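Local atomic coordinates of DyP2 (Amycolatopsis sp. ATCC 39116, PDB entry 4G2C), a protein that is a haem-containing dye peroxidase that oxidises dyes and probably other substrates, presumably with hydrogen peroxide. Residues 412-415 with 416-420. Sequence-based numbering, arbitrary orientation.
Sequences LGNQ and FEFTQ. With HEM (protoporphyrin IX containing Fe), chain C; ACT (acetate ion), chain E.
Two donors of Thr419 grip the backbone O of Gln415. The amide N of Thr419 donates to it over 3.0 Å, the usual i to i+4 helical bond. Thr419 OG1 donates to the same oxygen, and OG1 and N come to it from opposite faces of the carbonyl plane. With OG1 beside the backbone N (chi1 -66°) the second bond forms, and the same torsion turns the methyl CG2 to the haem vinyl, 3.7 Å from HEM CAC. A valine here would probably cost the Gln415 carbonyl its second bond from the side chain, and the side chain would lose the hydroxyl tie that helps fix its methyl against the haem. Gln415 is the N-cap residue of helix 416-424, which follows strand 402-409 and presents Phe416, Thr419 and Gln420 to the haem pocket of this dye peroxidase. Phe416 brings CE1 to 3.5 Å from HEM CBC, obliquely. At the start of the helix, Glu417 N donates to Leu412 O, five residues back, and lies almost in line with the C=O of Leu412 (172°). The carboxylate of Glu417 turns OE1 to within 3.4 Å of Gly413 CA, but its salt bridge is to Lys147. Asn414 lies alongside Phe418, its amide plane 71° from the ring, with OD1 3.8 Å from Phe418 CD2. His371 stacks on the Phe418 ring and hydrogen-bonds through ND1 to Asn414 O.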
ATOM      1  N   LEU A 412       9.136  -1.065  10.063  1.00 20.83           N
ATOM      2  CA  LEU A 412       9.204  -0.139   8.933  1.00 22.93           C
ATOM      3  C   LEU A 412      10.502  -0.272   8.151  1.00 23.87           C
ATOM      4  O   LEU A 412      10.515  -0.185   6.928  1.00 21.87           O
ATOM      5  CB  LEU A 412       9.024   1.317   9.406  1.00 22.63           C
ATOM      6  CG  LEU A 412       7.595   1.755   9.702  1.00 24.10           C
ATOM      7  CD1 LEU A 412       7.586   3.082  10.494  1.00 24.15           C
ATOM      8  CD2 LEU A 412       6.776   1.874   8.412  1.00 21.51           C
ATOM      9  N   GLY A 413      11.610  -0.467   8.855  1.00 24.69           N
ATOM     10  CA  GLY A 413      12.879  -0.566   8.163  1.00 20.94           C
ATOM     11  C   GLY A 413      12.932  -1.819   7.314  1.00 25.60           C
ATOM     12  O   GLY A 413      13.550  -1.839   6.240  1.00 25.61           O
ATOM     13  N   ASN A 414      12.295  -2.885   7.784  1.00 19.87           N
ATOM     14  CA  ASN A 414      12.451  -4.176   7.116  1.00 24.94           C
ATOM     15  C   ASN A 414      11.355  -4.450   6.098  1.00 25.49           C
ATOM     16  O   ASN A 414      11.367  -5.483   5.440  1.00 26.78           O
ATOM     17  CB  ASN A 414      12.494  -5.320   8.137  1.00 24.92           C
ATOM     18  CG  ASN A 414      12.986  -6.634   7.528  1.00 29.10           C
ATOM     19  OD1 ASN A 414      14.029  -6.676   6.864  1.00 28.38           O
ATOM     20  ND2 ASN A 414      12.233  -7.704   7.746  1.00 25.81           N
ATOM     21  N   GLN A 415      10.404  -3.528   5.992  1.00 21.40           N
ATOM     22  CA  GLN A 415       9.232  -3.749   5.162  1.00 21.98           C
ATOM     23  C   GLN A 415       9.063  -2.619   4.143  1.00 23.24           C
ATOM     24  O   GLN A 415       9.583  -2.740   3.028  1.00 22.79           O
ATOM     25  CB  GLN A 415       7.974  -3.984   6.015  1.00 21.49           C
ATOM     26  CG  GLN A 415       7.857  -5.413   6.531  1.00 21.09           C
ATOM     27  CD  GLN A 415       6.676  -5.606   7.451  1.00 22.78           C
ATOM     28  OE1 GLN A 415       6.584  -4.962   8.494  1.00 21.70           O
ATOM     29  NE2 GLN A 415       5.744  -6.478   7.055  1.00 20.65           N
ATOM     30  N   PHE A 416       8.392  -1.518   4.497  1.00 21.47           N
ATOM     31  CA  PHE A 416       8.277  -0.446   3.498  1.00 23.05           C
ATOM     32  C   PHE A 416       9.639   0.053   3.031  1.00 21.13           C
ATOM     33  O   PHE A 416       9.901   0.094   1.835  1.00 19.89           O
ATOM     34  CB  PHE A 416       7.456   0.770   3.930  1.00 19.79           C
ATOM     35  CG  PHE A 416       7.733   1.978   3.063  1.00 20.09           C
ATOM     36  CD1 PHE A 416       7.214   2.053   1.776  1.00 19.01           C
ATOM     37  CD2 PHE A 416       8.579   2.992   3.505  1.00 20.16           C
ATOM     38  CE1 PHE A 416       7.503   3.124   0.949  1.00 20.26           C
ATOM     39  CE2 PHE A 416       8.875   4.079   2.689  1.00 20.82           C
ATOM     40  CZ  PHE A 416       8.333   4.144   1.405  1.00 25.11           C
ATOM     41  N   GLU A 417      10.491   0.453   3.976  1.00 20.78           N
ATOM     42  CA  GLU A 417      11.798   1.008   3.615  1.00 21.84           C
ATOM     43  C   GLU A 417      12.721   0.029   2.918  1.00 20.17           C
ATOM     44  O   GLU A 417      13.438   0.408   2.009  1.00 20.72           O
ATOM     45  CB  GLU A 417      12.505   1.607   4.827  1.00 22.71           C
ATOM     46  CG  GLU A 417      11.765   2.782   5.440  1.00 22.93           C
ATOM     47  CD  GLU A 417      12.552   3.395   6.559  1.00 24.65           C
ATOM     48  OE1 GLU A 417      13.381   2.658   7.154  1.00 23.10           O
ATOM     49  OE2 GLU A 417      12.366   4.609   6.818  1.00 26.21           O
ATOM     50  N   PHE A 418      12.723  -1.225   3.360  1.00 23.83           N
ATOM     51  CA  PHE A 418      13.479  -2.265   2.674  1.00 19.84           C
ATOM     52  C   PHE A 418      13.043  -2.323   1.204  1.00 17.88           C
ATOM     53  O   PHE A 418      13.869  -2.284   0.282  1.00 18.40           O
ATOM     54  CB  PHE A 418      13.244  -3.630   3.362  1.00 22.88           C
ATOM     55  CG  PHE A 418      14.299  -4.668   3.055  1.00 22.79           C
ATOM     56  CD1 PHE A 418      14.188  -5.489   1.937  1.00 22.53           C
ATOM     57  CD2 PHE A 418      15.409  -4.816   3.884  1.00 26.67           C
ATOM     58  CE1 PHE A 418      15.166  -6.455   1.652  1.00 21.53           C
ATOM     59  CE2 PHE A 418      16.396  -5.767   3.611  1.00 24.49           C
ATOM     60  CZ  PHE A 418      16.272  -6.587   2.487  1.00 26.83           C
ATOM     61  N   THR A 419      11.733  -2.419   0.988  1.00 17.83           N
ATOM     62  CA  THR A 419      11.177  -2.609  -0.356  1.00 17.57           C
ATOM     63  C   THR A 419      11.517  -1.428  -1.270  1.00 20.52           C
ATOM     64  O   THR A 419      11.933  -1.606  -2.421  1.00 18.29           O
ATOM     65  CB  THR A 419       9.650  -2.812  -0.292  1.00 21.24           C
ATOM     66  OG1 THR A 419       9.360  -4.047   0.388  1.00 21.29           O
ATOM     67  CG2 THR A 419       9.033  -2.829  -1.687  1.00 19.42           C
ATOM     68  N   GLN A 420      11.371  -0.219  -0.733  1.00 21.63           N
ATOM     69  CA  GLN A 420      11.659   1.003  -1.480  1.00 21.80           C
ATOM     70  C   GLN A 420      13.156   1.148  -1.722  1.00 21.14           C
ATOM     71  O   GLN A 420      13.599   1.418  -2.848  1.00 21.20           O
ATOM     72  CB  GLN A 420      11.161   2.228  -0.710  1.00 22.42           C
ATOM     73  CG  GLN A 420      11.365   3.527  -1.456  1.00 20.90           C
ATOM     74  CD  GLN A 420      10.443   3.638  -2.650  1.00 20.73           C
ATOM     75  OE1 GLN A 420       9.222   3.567  -2.503  1.00 22.49           O
ATOM     76  NE2 GLN A 420      11.018   3.799  -3.844  1.00 18.28           N
TER
HETATM   77  CHA HEM C 501       1.455  -4.099  -6.703  1.00 22.15           C
HETATM   78  CHB HEM C 501       1.015   0.269  -8.791  1.00 20.71           C
HETATM   79  CHC HEM C 501       3.503   2.322  -5.159  1.00 21.54           C
HETATM   80  CHD HEM C 501       4.598  -2.100  -3.526  1.00 18.68           C
HETATM   81  C1A HEM C 501       1.102  -3.098  -7.577  1.00 21.21           C
HETATM   82  C2A HEM C 501       0.299  -3.272  -8.769  1.00 21.68           C
HETATM   83  C3A HEM C 501       0.178  -2.065  -9.335  1.00 19.59           C
HETATM   84  C4A HEM C 501       0.893  -1.092  -8.527  1.00 21.42           C
HETATM   85  CMA HEM C 501      -0.587  -1.739 -10.629  1.00 20.23           C
HETATM   86  CAA HEM C 501      -0.295  -4.623  -9.258  1.00 17.30           C
HETATM   87  CBA HEM C 501      -1.623  -4.884  -8.540  1.00 21.83           C
HETATM   88  CGA HEM C 501      -1.422  -5.559  -7.202  1.00 24.10           C
HETATM   89  O1A HEM C 501      -0.769  -6.616  -7.131  1.00 23.82           O
HETATM   90  O2A HEM C 501      -1.919  -5.046  -6.179  1.00 28.37           O
HETATM   91  C1B HEM C 501       1.651   1.225  -8.012  1.00 22.81           C
HETATM   92  C2B HEM C 501       1.730   2.665  -8.251  1.00 22.40           C
HETATM   93  C3B HEM C 501       2.421   3.215  -7.233  1.00 22.78           C
HETATM   94  C4B HEM C 501       2.784   2.163  -6.316  1.00 21.09           C
HETATM   95  CMB HEM C 501       1.136   3.397  -9.482  1.00 20.91           C
HETATM   96  CAB HEM C 501       2.779   4.697  -6.981  1.00 21.85           C
HETATM   97  CBB HEM C 501       2.093   5.679  -7.570  1.00 18.85           C
HETATM   98  C1C HEM C 501       4.081   1.295  -4.447  1.00 23.66           C
HETATM   99  C2C HEM C 501       5.089   1.439  -3.409  1.00 24.26           C
HETATM  100  C3C HEM C 501       5.373   0.209  -2.950  1.00 20.73           C
HETATM  101  C4C HEM C 501       4.563  -0.740  -3.687  1.00 19.66           C
HETATM  102  CMC HEM C 501       5.687   2.783  -2.902  1.00 18.99           C
HETATM  103  CAC HEM C 501       6.411  -0.176  -1.867  1.00 17.92           C
HETATM  104  CBC HEM C 501       7.425   0.644  -1.547  1.00 19.74           C
HETATM  105  C1D HEM C 501       3.820  -3.030  -4.183  1.00 22.96           C
HETATM  106  C2D HEM C 501       3.734  -4.417  -3.808  1.00 22.93           C
HETATM  107  C3D HEM C 501       2.741  -5.013  -4.793  1.00 24.59           C
HETATM  108  C4D HEM C 501       2.342  -3.955  -5.667  1.00 22.17           C
HETATM  109  CMD HEM C 501       4.474  -5.117  -2.655  1.00 20.06           C
HETATM  110  CAD HEM C 501       2.279  -6.453  -4.892  1.00 23.25           C
HETATM  111  CBD HEM C 501       3.447  -7.175  -5.534  1.00 21.30           C
HETATM  112  CGD HEM C 501       3.057  -8.626  -5.495  1.00 24.06           C
HETATM  113  O1D HEM C 501       2.783  -9.130  -4.374  1.00 18.78           O
HETATM  114  O2D HEM C 501       2.978  -9.239  -6.594  1.00 25.23           O
HETATM  115  NA  HEM C 501       1.437  -1.769  -7.454  1.00 16.48           N
HETATM  116  NB  HEM C 501       2.303   0.970  -6.821  1.00 24.81           N
HETATM  117  NC  HEM C 501       3.785  -0.051  -4.592  1.00 20.42           N
HETATM  118  ND  HEM C 501       2.989  -2.805  -5.275  1.00 20.39           N
HETATM  119 FE   HEM C 501       2.755  -0.887  -6.195  1.00 20.00          FE
HETATM  120  C   ACT E 503       8.748  -8.538   9.502  1.00 36.76           C
HETATM  121  O   ACT E 503       8.737  -9.798   9.435  1.00 37.27           O
HETATM  122  OXT ACT E 503       9.646  -7.894   8.897  1.00 35.16           O
HETATM  123  CH3 ACT E 503       7.709  -7.812  10.283  1.00 31.27           C